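Local coordinates for protein oxidoreductase, short-chain dehydrogenase/reductase family (Aeromonas hydrophila subsp. hydrophila, PDB 3L6E) that probably acts as an NAD(P)-dependent oxidoreductase of the short-chain dehydrogenase/reductase family, possibly reducing 3-dehydrosphinganine in sphingolipid metabolism, at residues Gly27-Met32 and Val72-Leu77; Glu62-Ala67 and Ala116-Arg121; Val174-Ser179 and Ala205-Ala210. All coordinates share one frame; numbering follows the deposited sequence.

In the fold
The chain has the Rossmann-type fold of the SDR family, a parallel sheet with helices on both sides. Contacts 1 and 2 share helix 61-75. In contact 1 its C-terminal end meets strand 29-34, and in contact 2 its N-terminal half meets helix 98-123. Their centres are about 15 Å apart, their nearest atoms about 5 Å. Contact 3 sets helix 200-210 on strand 171-181 of the same sheet. Its centre lies about 21 Å from that of contact 1 and about 23 Å from that of contact 2. Contacts 2 and 3 lie on opposite sides of the chain's centre. The nucleotide probably lies, as in other SDR enzymes, at the sheet's C-terminal edge, away from contact 1.

Contact 1: Gly27-Met32 and Val72-Leu77; sequences GHQVSM and VEWGGL
W74 reaches from the last turn of helix 61-75 to the side chains of Q29 and S31 and the backbone of V30. Its CB points toward the strand. CG stands anti to the backbone N (chi1 171°), which carries the indole outward from the helix. The six-membered ring makes the contact. W74 CE3 lies 3.4 Å from S31 OG, and the neighbouring CZ3 also borders that hydroxyl, which approaches the ring obliquely. W74 CZ3 comes within 3.9 Å of V30 O as well. At the far end W74 CH2 meets Q29 CB at 3.7 Å. V30 N sits near the ring plane, at the edge by CH2. The Q29 chain bends at chi2 (-82°), which brings its amide beside the indole, the two planes 23° apart. Q29 NE2 is then 4.0 Å from W74 CZ2. S31 OG has its hydrogen bond elsewhere, with H5 NE2. H5 ND1 bonds to G76 O, so one imidazole bridges the strand and the turn after the helix. W74 also packs on I52 of strand 51-55. The contact is thus van der Waals packing of an indole on a partly polar strand surface, while a polar link between the segments runs through H5.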
ATOM      1  N   GLY A  27      12.595 -11.198  13.524  1.00 29.40           N
ATOM      2  CA  GLY A  27      14.019 -11.527  13.605  1.00 29.48           C
ATOM      3  C   GLY A  27      15.056 -10.436  13.378  1.00 29.30           C
ATOM      4  O   GLY A  27      16.233 -10.755  13.209  1.00 29.27           O
ATOM      5  N   HIS A  28      14.644  -9.160  13.389  1.00 28.55           N
ATOM      6  CA  HIS A  28      15.569  -8.038  13.125  1.00 27.96           C
ATOM      7  C   HIS A  28      16.153  -7.459  14.419  1.00 26.29           C
ATOM      8  O   HIS A  28      15.565  -7.602  15.482  1.00 26.41           O
ATOM      9  CB  HIS A  28      14.848  -6.893  12.402  1.00 29.63           C
ATOM     10  CG  HIS A  28      14.526  -7.150  10.957  1.00 32.20           C
ATOM     11  ND1 HIS A  28      13.268  -7.526  10.532  1.00 30.82           N
ATOM     12  CD2 HIS A  28      15.272  -6.996   9.834  1.00 30.69           C
ATOM     13  CE1 HIS A  28      13.266  -7.629   9.213  1.00 31.53           C
ATOM     14  NE2 HIS A  28      14.468  -7.310   8.764  1.00 31.66           N
ATOM     15  N   GLN A  29      17.302  -6.793  14.314  1.00 24.79           N
ATOM     16  CA  GLN A  29      17.834  -5.961  15.386  1.00 23.72           C
ATOM     17  C   GLN A  29      17.416  -4.523  15.136  1.00 22.14           C
ATOM     18  O   GLN A  29      17.397  -4.063  14.000  1.00 21.28           O
ATOM     19  CB  GLN A  29      19.361  -6.013  15.414  1.00 25.04           C
ATOM     20  CG  GLN A  29      19.960  -7.397  15.569  1.00 45.97           C
ATOM     21  CD  GLN A  29      19.992  -7.844  17.005  1.00 26.64           C
ATOM     22  OE1 GLN A  29      18.988  -8.330  17.541  1.00 46.48           O
ATOM     23  NE2 GLN A  29      21.147  -7.691  17.646  1.00 46.30           N
ATOM     24  N   VAL A  30      17.110  -3.786  16.193  1.00 21.52           N
ATOM     25  CA  VAL A  30      16.514  -2.468  15.978  1.00 20.98           C
ATOM     26  C   VAL A  30      17.192  -1.389  16.796  1.00 20.41           C
ATOM     27  O   VAL A  30      17.254  -1.497  18.006  1.00 19.50           O
ATOM     28  CB  VAL A  30      14.980  -2.485  16.253  1.00 20.15           C
ATOM     29  CG1 VAL A  30      14.385  -1.136  15.996  1.00 12.74           C
ATOM     30  CG2 VAL A  30      14.296  -3.502  15.383  1.00 12.04           C
ATOM     31  N   SER A  31      17.724  -0.368  16.124  1.00 20.95           N
ATOM     32  CA  SER A  31      18.231   0.806  16.820  1.00 22.12           C
ATOM     33  C   SER A  31      17.070   1.783  17.002  1.00 23.91           C
ATOM     34  O   SER A  31      16.599   2.400  16.029  1.00 23.42           O
ATOM     35  CB  SER A  31      19.355   1.464  16.032  1.00 21.29           C
ATOM     36  OG  SER A  31      20.536   0.708  16.133  1.00 45.00           O
HETATM   37  N   MSE A  32      16.586   1.887  18.231  1.00 26.01           N
HETATM   38  CA  MSE A  32      15.433   2.745  18.521  1.00 28.91           C
HETATM   39  C   MSE A  32      15.887   4.176  18.778  1.00 28.51           C
HETATM   40  O   MSE A  32      16.667   4.420  19.687  1.00 28.99           O
HETATM   41  CB  MSE A  32      14.670   2.218  19.741  1.00 31.59           C
HETATM   42  CG  MSE A  32      14.287   0.752  19.657  1.00 28.92           C
HETATM   43 SE   MSE A  32      13.352   0.132  21.251  1.00 36.94          SE
HETATM   44  CE  MSE A  32      14.680   0.573  22.604  1.00 28.71           C
ATOM     45  N   VAL A  72      24.922   2.771  13.930  1.00 25.00           N
ATOM     46  CA  VAL A  72      25.878   2.039  13.114  1.00 25.73           C
ATOM     47  C   VAL A  72      26.924   1.341  13.999  1.00 26.83           C
ATOM     48  O   VAL A  72      27.286   0.192  13.746  1.00 27.45           O
ATOM     49  CB  VAL A  72      26.550   2.959  12.077  1.00 25.37           C
ATOM     50  CG1 VAL A  72      27.789   2.286  11.466  1.00 19.30           C
ATOM     51  CG2 VAL A  72      25.544   3.342  10.986  1.00 19.17           C
ATOM     52  N   GLU A  73      27.374   2.020  15.053  1.00 27.36           N
ATOM     53  CA  GLU A  73      28.317   1.425  16.004  1.00 28.04           C
ATOM     54  C   GLU A  73      27.795   0.089  16.549  1.00 28.39           C
ATOM     55  O   GLU A  73      28.546  -0.888  16.632  1.00 29.22           O
ATOM     56  CB  GLU A  73      28.612   2.403  17.147  1.00 28.50           C
ATOM     57  CG  GLU A  73      29.436   1.840  18.318  1.00 42.73           C
ATOM     58  CD  GLU A  73      29.629   2.845  19.454  1.00 29.36           C
ATOM     59  OE1 GLU A  73      30.483   2.588  20.339  1.00 42.67           O
ATOM     60  OE2 GLU A  73      28.935   3.894  19.467  1.00 42.83           O
ATOM     61  N   TRP A  74      26.507   0.051  16.892  1.00 27.60           N
ATOM     62  CA  TRP A  74      25.912  -1.109  17.558  1.00 26.78           C
ATOM     63  C   TRP A  74      25.369  -2.176  16.599  1.00 26.61           C
ATOM     64  O   TRP A  74      25.438  -3.370  16.894  1.00 26.95           O
ATOM     65  CB  TRP A  74      24.827  -0.647  18.537  1.00 26.05           C
ATOM     66  CG  TRP A  74      23.996  -1.745  19.134  1.00 25.30           C
ATOM     67  CD1 TRP A  74      24.239  -2.422  20.293  1.00 25.58           C
ATOM     68  CD2 TRP A  74      22.773  -2.281  18.605  1.00 25.40           C
ATOM     69  NE1 TRP A  74      23.252  -3.354  20.510  1.00 25.46           N
ATOM     70  CE2 TRP A  74      22.336  -3.281  19.493  1.00 25.18           C
ATOM     71  CE3 TRP A  74      22.005  -2.008  17.463  1.00 25.27           C
ATOM     72  CZ2 TRP A  74      21.161  -4.010  19.282  1.00 25.45           C
ATOM     73  CZ3 TRP A  74      20.830  -2.730  17.258  1.00 25.35           C
ATOM     74  CH2 TRP A  74      20.422  -3.714  18.160  1.00 25.16           C
ATOM     75  N   GLY A  75      24.843  -1.759  15.453  1.00 25.72           N
ATOM     76  CA  GLY A  75      24.262  -2.716  14.528  1.00 24.69           C
ATOM     77  C   GLY A  75      24.835  -2.758  13.134  1.00 24.30           C
ATOM     78  O   GLY A  75      24.339  -3.495  12.287  1.00 24.00           O
ATOM     79  N   GLY A  76      25.881  -1.980  12.879  1.00 24.81           N
ATOM     80  CA  GLY A  76      26.408  -1.865  11.518  1.00 25.23           C
ATOM     81  C   GLY A  76      25.447  -1.060  10.659  1.00 26.44           C
ATOM     82  O   GLY A  76      24.428  -0.535  11.160  1.00 26.52           O
ATOM     83  N   LEU A  77      25.769  -0.943   9.374  1.00 26.65           N
ATOM     84  CA  LEU A  77      24.944  -0.167   8.449  1.00 26.62           C
ATOM     85  C   LEU A  77      23.546  -0.770   8.399  1.00 26.85           C
ATOM     86  O   LEU A  77      23.411  -2.002   8.421  1.00 27.24           O
ATOM     87  CB  LEU A  77      25.563  -0.130   7.042  1.00 26.14           C
ATOM     88  CG  LEU A  77      26.945   0.504   6.885  1.00 27.67           C
ATOM     89  CD1 LEU A  77      27.385   0.464   5.423  1.00 26.31           C
ATOM     90  CD2 LEU A  77      26.990   1.932   7.418  1.00 26.55           C
TER

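Contact 2: Glu62-Ala67 and Ala116-Arg121. Unlike the reference sequence in segment 62-67: D63 (reference Glu).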
ATOM      1  N   GLU A  62      23.811  18.189  14.309  1.00 44.16           N
ATOM      2  CA  GLU A  62      24.800  17.492  15.128  1.00 43.82           C
ATOM      3  C   GLU A  62      24.176  16.305  15.865  1.00 42.73           C
ATOM      4  O   GLU A  62      24.722  15.205  15.841  1.00 42.76           O
ATOM      5  CB  GLU A  62      25.535  18.443  16.095  1.00 44.53           C
ATOM      6  CG  GLU A  62      24.662  19.444  16.859  1.00 60.14           C
ATOM      7  CD  GLU A  62      24.392  20.720  16.075  1.00 45.19           C
ATOM      8  OE1 GLU A  62      23.204  21.100  15.942  1.00 60.25           O
ATOM      9  OE2 GLU A  62      25.366  21.338  15.587  1.00 60.26           O
ATOM     10  N   ASP A  63      23.018  16.533  16.482  1.00 41.64           N
ATOM     11  CA  ASP A  63      22.286  15.507  17.233  1.00 40.64           C
ATOM     12  C   ASP A  63      21.936  14.274  16.375  1.00 38.94           C
ATOM     13  O   ASP A  63      21.928  13.143  16.861  1.00 38.23           O
ATOM     14  CB  ASP A  63      21.013  16.114  17.848  1.00 41.27           C
ATOM     15  CG  ASP A  63      21.303  17.318  18.757  1.00 51.38           C
ATOM     16  OD1 ASP A  63      22.107  18.200  18.378  1.00 41.65           O
ATOM     17  OD2 ASP A  63      20.706  17.394  19.855  1.00 41.61           O
ATOM     18  N   VAL A  64      21.662  14.508  15.094  1.00 38.12           N
ATOM     19  CA  VAL A  64      21.372  13.431  14.141  1.00 37.14           C
ATOM     20  C   VAL A  64      22.639  12.638  13.824  1.00 36.57           C
ATOM     21  O   VAL A  64      22.605  11.411  13.783  1.00 36.14           O
ATOM     22  CB  VAL A  64      20.711  13.971  12.851  1.00 36.50           C
ATOM     23  CG1 VAL A  64      20.570  12.877  11.795  1.00 30.91           C
ATOM     24  CG2 VAL A  64      19.354  14.564  13.175  1.00 30.66           C
ATOM     25  N   ASP A  65      23.740  13.361  13.608  1.00 36.62           N
ATOM     26  CA  ASP A  65      25.059  12.782  13.357  1.00 36.55           C
ATOM     27  C   ASP A  65      25.476  11.817  14.466  1.00 35.37           C
ATOM     28  O   ASP A  65      25.937  10.707  14.187  1.00 35.10           O
ATOM     29  CB  ASP A  65      26.118  13.891  13.220  1.00 37.68           C
ATOM     30  CG  ASP A  65      26.001  14.678  11.913  1.00 42.80           C
ATOM     31  OD1 ASP A  65      25.728  14.082  10.848  1.00 38.71           O
ATOM     32  OD2 ASP A  65      26.214  15.911  11.943  1.00 38.97           O
ATOM     33  N   VAL A  66      25.298  12.257  15.714  1.00 34.28           N
ATOM     34  CA  VAL A  66      25.696  11.503  16.900  1.00 33.40           C
ATOM     35  C   VAL A  66      24.855  10.241  17.064  1.00 32.59           C
ATOM     36  O   VAL A  66      25.389   9.154  17.290  1.00 32.93           O
ATOM     37  CB  VAL A  66      25.629  12.394  18.180  1.00 33.72           C
ATOM     38  CG1 VAL A  66      25.863  11.578  19.444  1.00 33.80           C
ATOM     39  CG2 VAL A  66      26.655  13.536  18.101  1.00 33.86           C
ATOM     40  N   ALA A  67      23.540  10.395  16.928  1.00 31.32           N
ATOM     41  CA  ALA A  67      22.598   9.296  17.106  1.00 30.18           C
ATOM     42  C   ALA A  67      22.805   8.189  16.072  1.00 28.84           C
ATOM     43  O   ALA A  67      22.682   7.013  16.398  1.00 28.61           O
ATOM     44  CB  ALA A  67      21.150   9.812  17.056  1.00 30.24           C
ATOM     45  N   ALA A 116      16.674  11.887   6.393  1.00 23.69           N
ATOM     46  CA  ALA A 116      16.756  11.490   5.001  1.00 23.04           C
ATOM     47  C   ALA A 116      18.177  11.724   4.465  1.00 23.61           C
ATOM     48  O   ALA A 116      18.755  10.833   3.851  1.00 23.11           O
ATOM     49  CB  ALA A 116      15.739  12.233   4.181  1.00 22.69           C
ATOM     50  N   GLN A 117      18.746  12.898   4.748  1.00 24.34           N
ATOM     51  CA  GLN A 117      20.090  13.242   4.263  1.00 26.07           C
ATOM     52  C   GLN A 117      21.155  12.383   4.901  1.00 26.88           C
ATOM     53  O   GLN A 117      22.113  11.989   4.246  1.00 27.68           O
ATOM     54  CB  GLN A 117      20.426  14.709   4.527  1.00 26.31           C
ATOM     55  CG  GLN A 117      19.633  15.658   3.695  1.00 29.17           C
ATOM     56  CD  GLN A 117      19.818  17.093   4.104  1.00 27.03           C
ATOM     57  OE1 GLN A 117      19.278  17.990   3.458  1.00 29.86           O
ATOM     58  NE2 GLN A 117      20.593  17.331   5.171  1.00 29.26           N
ATOM     59  N   GLN A 118      20.993  12.122   6.190  1.00 27.32           N
ATOM     60  CA  GLN A 118      21.868  11.213   6.906  1.00 28.65           C
ATOM     61  C   GLN A 118      21.782   9.785   6.308  1.00 28.74           C
ATOM     62  O   GLN A 118      22.788   9.091   6.221  1.00 28.78           O
ATOM     63  CB  GLN A 118      21.534  11.252   8.405  1.00 29.34           C
ATOM     64  CG  GLN A 118      22.457  10.461   9.318  1.00 30.83           C
ATOM     65  CD  GLN A 118      23.794  11.131   9.606  1.00 30.46           C
ATOM     66  OE1 GLN A 118      24.793  10.445   9.832  1.00 31.55           O
ATOM     67  NE2 GLN A 118      23.823  12.468   9.608  1.00 31.24           N
ATOM     68  N   THR A 119      20.591   9.373   5.870  1.00 28.85           N
ATOM     69  CA  THR A 119      20.383   8.053   5.224  1.00 28.09           C
ATOM     70  C   THR A 119      20.994   7.971   3.822  1.00 27.25           C
ATOM     71  O   THR A 119      21.539   6.939   3.437  1.00 27.21           O
ATOM     72  CB  THR A 119      18.869   7.690   5.146  1.00 28.21           C
ATOM     73  OG1 THR A 119      18.297   7.743   6.460  1.00 20.60           O
ATOM     74  CG2 THR A 119      18.657   6.285   4.545  1.00 20.07           C
ATOM     75  N   VAL A 120      20.876   9.046   3.055  1.00 27.01           N
ATOM     76  CA  VAL A 120      21.497   9.126   1.734  1.00 27.28           C
ATOM     77  C   VAL A 120      23.020   8.985   1.911  1.00 27.85           C
ATOM     78  O   VAL A 120      23.674   8.160   1.266  1.00 27.42           O
ATOM     79  CB  VAL A 120      21.148  10.467   1.026  1.00 27.31           C
ATOM     80  CG1 VAL A 120      21.911  10.625  -0.286  1.00 21.49           C
ATOM     81  CG2 VAL A 120      19.632  10.601   0.791  1.00 21.23           C
ATOM     82  N   ARG A 121      23.559   9.769   2.832  1.00 28.47           N
ATOM     83  CA  ARG A 121      24.975   9.723   3.153  1.00 29.69           C
ATOM     84  C   ARG A 121      25.426   8.303   3.531  1.00 29.11           C
ATOM     85  O   ARG A 121      26.396   7.778   2.959  1.00 28.81           O
ATOM     86  CB  ARG A 121      25.271  10.728   4.271  1.00 30.94           C
ATOM     87  CG  ARG A 121      26.659  10.601   4.881  1.00 54.43           C
ATOM     88  CD  ARG A 121      26.779  11.494   6.112  1.00 33.12           C
ATOM     89  NE  ARG A 121      26.563  10.751   7.361  1.00 54.60           N
ATOM     90  CZ  ARG A 121      27.456   9.928   7.915  1.00 34.58           C
ATOM     91  NH1 ARG A 121      28.641   9.711   7.336  1.00 54.67           N
ATOM     92  NH2 ARG A 121      27.162   9.313   9.057  1.00 54.85           N
TER
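Q118 on helix 98-123 uses both ends of its amide. Q118 NE2 gives a hydrogen bond of 2.8 Å to D65 OD1 on helix 61-75. OE1 is held by R121, one turn further along its own helix. Q118 CG is anti to the backbone N (chi1 -174°), and the chain then bends at chi2 (77°). This bend lays the side chain past V64 and brings the amide to D65. V64 CG1 packs 3.9 Å from Q118 CB and equally near CG, the two side chains running in opposite directions. The D65 side chain sets off alongside the other helix, and its carboxylate then swings nearer. OD1 is met on the anti side, 30° out of the carboxylate plane. R121 grips OE1 side-on with two nitrogens from the same face of the amide. R121 NH2, 2.7 Å from Q118 OE1, makes the straighter bond, moderately tilted from the carbonyl plane. R121 NE, 3.1 Å from Q118 OE1, comes from well above that plane. These bonds should fix the rotation of the amide. It links two groups whose opposite charges may polarise it. Elsewhere on helix 98-123, A116 and T119 pack on L130 of strand 128-137, and A116 meets F158 of helix 145-165.

Contact 3: Val174-Ser179 and Ala205-Ala210; sequences VNLYPS and AYMLDA
M207, a selenomethionine, extends from helix 200-210 to L176 and P178 on strand 171-181. Its CB points toward the strand. The chain runs extended through chi2 and bends at chi3 (79°), which turns CE to the L176 side chain. M207 CE lies 3.5 Å from L176 CB and 3.9 Å from L176 CG. The methyl's placement is doubtful, because its modelled approach to CD1 is shorter than carbons allow, but this is the closer-packed end. The P178 end is looser: P178 CG is 4.1 Å from M207 SE, and the two side chains cross at about a right angle. All three residues are buried. M207 also packs on V133 of strand 128-137 and L19 of helix 14-25, while L176 touches L222 of strand 217-226. D209, partly exposed and salt-bridged to R26, marks the more solvent-facing side of the helix. Y206 hydrogen-bonds through OH to E212 O of the second subunit, and its ring makes a cation-pi contact with R214 of that subunit. Strand 171-181, helix 200-210 and strand 217-226 follow one another in the chain, and the two strands are parallel neighbours. This is a beta-alpha-beta crossover of the SDR Rossmann fold, with the helix packed back on its first strand.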
ATOM      1  N   VAL A 174      10.157   4.773   0.375  1.00 21.19           N
ATOM      2  CA  VAL A 174       8.830   4.226   0.638  1.00 20.72           C
ATOM      3  C   VAL A 174       8.096   5.184   1.585  1.00 19.69           C
ATOM      4  O   VAL A 174       8.610   5.554   2.646  1.00 18.89           O
ATOM      5  CB  VAL A 174       8.894   2.801   1.247  1.00 20.72           C
ATOM      6  CG1 VAL A 174       7.480   2.268   1.539  1.00 11.54           C
ATOM      7  CG2 VAL A 174       9.658   1.809   0.290  1.00 11.57           C
ATOM      8  N   ASN A 175       6.914   5.614   1.170  1.00 19.55           N
ATOM      9  CA  ASN A 175       6.123   6.550   1.970  1.00 20.06           C
ATOM     10  C   ASN A 175       4.852   5.862   2.491  1.00 18.69           C
ATOM     11  O   ASN A 175       4.106   5.312   1.722  1.00 18.86           O
ATOM     12  CB  ASN A 175       5.780   7.783   1.143  1.00 22.01           C
ATOM     13  CG  ASN A 175       6.996   8.610   0.775  1.00 26.75           C
ATOM     14  OD1 ASN A 175       8.010   8.635   1.481  1.00 23.70           O
ATOM     15  ND2 ASN A 175       6.891   9.314  -0.337  1.00 24.32           N
ATOM     16  N   LEU A 176       4.626   5.890   3.797  1.00 18.22           N
ATOM     17  CA  LEU A 176       3.527   5.142   4.407  1.00 18.13           C
ATOM     18  C   LEU A 176       2.559   6.109   5.101  1.00 18.96           C
ATOM     19  O   LEU A 176       2.997   6.970   5.846  1.00 18.17           O
ATOM     20  CB  LEU A 176       4.072   4.133   5.431  1.00 17.28           C
ATOM     21  CG  LEU A 176       5.262   3.264   4.971  1.00 26.36           C
ATOM     22  CD1 LEU A 176       6.016   2.674   6.142  1.00 18.43           C
ATOM     23  CD2 LEU A 176       4.848   2.173   4.012  1.00 16.72           C
ATOM     24  N   TYR A 177       1.256   5.930   4.855  1.00 19.10           N
ATOM     25  CA  TYR A 177       0.224   6.854   5.307  1.00 20.66           C
ATOM     26  C   TYR A 177      -0.880   6.190   6.148  1.00 20.90           C
ATOM     27  O   TYR A 177      -1.921   5.810   5.621  1.00 22.42           O
ATOM     28  CB  TYR A 177      -0.404   7.540   4.087  1.00 20.74           C
ATOM     29  CG  TYR A 177       0.586   8.259   3.201  1.00 23.43           C
ATOM     30  CD1 TYR A 177       1.415   7.546   2.291  1.00 21.10           C
ATOM     31  CD2 TYR A 177       0.685   9.644   3.238  1.00 20.85           C
ATOM     32  CE1 TYR A 177       2.307   8.224   1.454  1.00 23.16           C
ATOM     33  CE2 TYR A 177       1.562  10.331   2.414  1.00 22.97           C
ATOM     34  CZ  TYR A 177       2.368   9.624   1.518  1.00 21.79           C
ATOM     35  OH  TYR A 177       3.257  10.325   0.727  1.00 23.82           O
ATOM     36  N   PRO A 178      -0.634   5.995   7.436  1.00 20.89           N
ATOM     37  CA  PRO A 178      -1.703   5.551   8.336  1.00 22.50           C
ATOM     38  C   PRO A 178      -2.569   6.743   8.695  1.00 24.39           C
ATOM     39  O   PRO A 178      -2.100   7.609   9.417  1.00 24.98           O
ATOM     40  CB  PRO A 178      -0.954   5.134   9.612  1.00 22.19           C
ATOM     41  CG  PRO A 178       0.510   5.390   9.358  1.00 34.91           C
ATOM     42  CD  PRO A 178       0.621   6.268   8.155  1.00 21.20           C
ATOM     43  N   SER A 179      -3.798   6.796   8.192  1.00 25.81           N
ATOM     44  CA  SER A 179      -4.739   7.865   8.541  1.00 27.53           C
ATOM     45  C   SER A 179      -5.742   7.396   9.572  1.00 30.29           C
ATOM     46  O   SER A 179      -6.583   6.537   9.286  1.00 29.81           O
ATOM     47  CB  SER A 179      -5.507   8.345   7.314  1.00 26.77           C
ATOM     48  OG  SER A 179      -4.763   9.300   6.593  1.00 41.06           O
ATOM     49  N   ALA A 205       1.413  -3.852  11.159  1.00 22.09           N
ATOM     50  CA  ALA A 205       1.357  -5.149  10.480  1.00 22.35           C
ATOM     51  C   ALA A 205       1.203  -4.999   8.979  1.00 23.14           C
ATOM     52  O   ALA A 205       1.875  -5.711   8.213  1.00 23.69           O
ATOM     53  CB  ALA A 205       0.247  -6.052  11.083  1.00 21.85           C
ATOM     54  N   TYR A 206       0.332  -4.076   8.551  1.00 23.18           N
ATOM     55  CA  TYR A 206       0.248  -3.709   7.134  1.00 23.41           C
ATOM     56  C   TYR A 206       1.557  -3.148   6.609  1.00 23.87           C
ATOM     57  O   TYR A 206       1.985  -3.505   5.523  1.00 22.52           O
ATOM     58  CB  TYR A 206      -0.829  -2.649   6.873  1.00 22.43           C
ATOM     59  CG  TYR A 206      -2.231  -3.193   6.827  1.00 20.95           C
ATOM     60  CD1 TYR A 206      -2.570  -4.236   5.960  1.00 21.98           C
ATOM     61  CD2 TYR A 206      -3.216  -2.676   7.657  1.00 21.38           C
ATOM     62  CE1 TYR A 206      -3.867  -4.741   5.933  1.00 20.60           C
ATOM     63  CE2 TYR A 206      -4.494  -3.160   7.622  1.00 20.51           C
ATOM     64  CZ  TYR A 206      -4.817  -4.179   6.759  1.00 20.98           C
ATOM     65  OH  TYR A 206      -6.111  -4.647   6.758  1.00 20.86           O
HETATM   66  N   MSE A 207       2.151  -2.243   7.385  1.00 25.83           N
HETATM   67  CA  MSE A 207       3.366  -1.528   7.003  1.00 28.49           C
HETATM   68  C   MSE A 207       4.553  -2.497   6.859  1.00 26.67           C
HETATM   69  O   MSE A 207       5.278  -2.450   5.864  1.00 26.72           O
HETATM   70  CB  MSE A 207       3.685  -0.414   8.012  1.00 32.56           C
HETATM   71  CG  MSE A 207       2.658   0.716   8.046  1.00 29.83           C
HETATM   72 SE   MSE A 207       2.920   2.031   9.502  0.98 40.81          SE
HETATM   73  CE  MSE A 207       4.331   3.071   8.748  1.00 29.38           C
ATOM     74  N   LEU A 208       4.721  -3.378   7.837  1.00 24.70           N
ATOM     75  CA  LEU A 208       5.816  -4.343   7.815  1.00 24.17           C
ATOM     76  C   LEU A 208       5.636  -5.407   6.734  1.00 24.01           C
ATOM     77  O   LEU A 208       6.610  -5.840   6.131  1.00 23.89           O
ATOM     78  CB  LEU A 208       6.013  -5.003   9.177  1.00 23.25           C
ATOM     79  CG  LEU A 208       6.365  -4.083  10.344  1.00 27.93           C
ATOM     80  CD1 LEU A 208       6.396  -4.877  11.645  1.00 23.74           C
ATOM     81  CD2 LEU A 208       7.655  -3.335  10.129  1.00 22.75           C
ATOM     82  N   ASP A 209       4.399  -5.825   6.483  1.00 23.98           N
ATOM     83  CA  ASP A 209       4.164  -6.690   5.332  1.00 24.30           C
ATOM     84  C   ASP A 209       4.542  -5.939   4.061  1.00 23.99           C
ATOM     85  O   ASP A 209       5.170  -6.486   3.181  1.00 24.52           O
ATOM     86  CB  ASP A 209       2.723  -7.178   5.242  1.00 23.99           C
ATOM     87  CG  ASP A 209       2.394  -8.239   6.265  1.00 22.47           C
ATOM     88  OD1 ASP A 209       3.259  -8.571   7.097  1.00 24.80           O
ATOM     89  OD2 ASP A 209       1.255  -8.748   6.237  1.00 23.94           O
ATOM     90  N   ALA A 210       4.150  -4.681   3.973  1.00 23.75           N
ATOM     91  CA  ALA A 210       4.438  -3.902   2.791  1.00 23.41           C
ATOM     92  C   ALA A 210       5.964  -3.723   2.621  1.00 24.17           C
ATOM     93  O   ALA A 210       6.453  -3.668   1.514  1.00 24.51           O
ATOM     94  CB  ALA A 210       3.736  -2.569   2.861  1.00 22.12           C
TER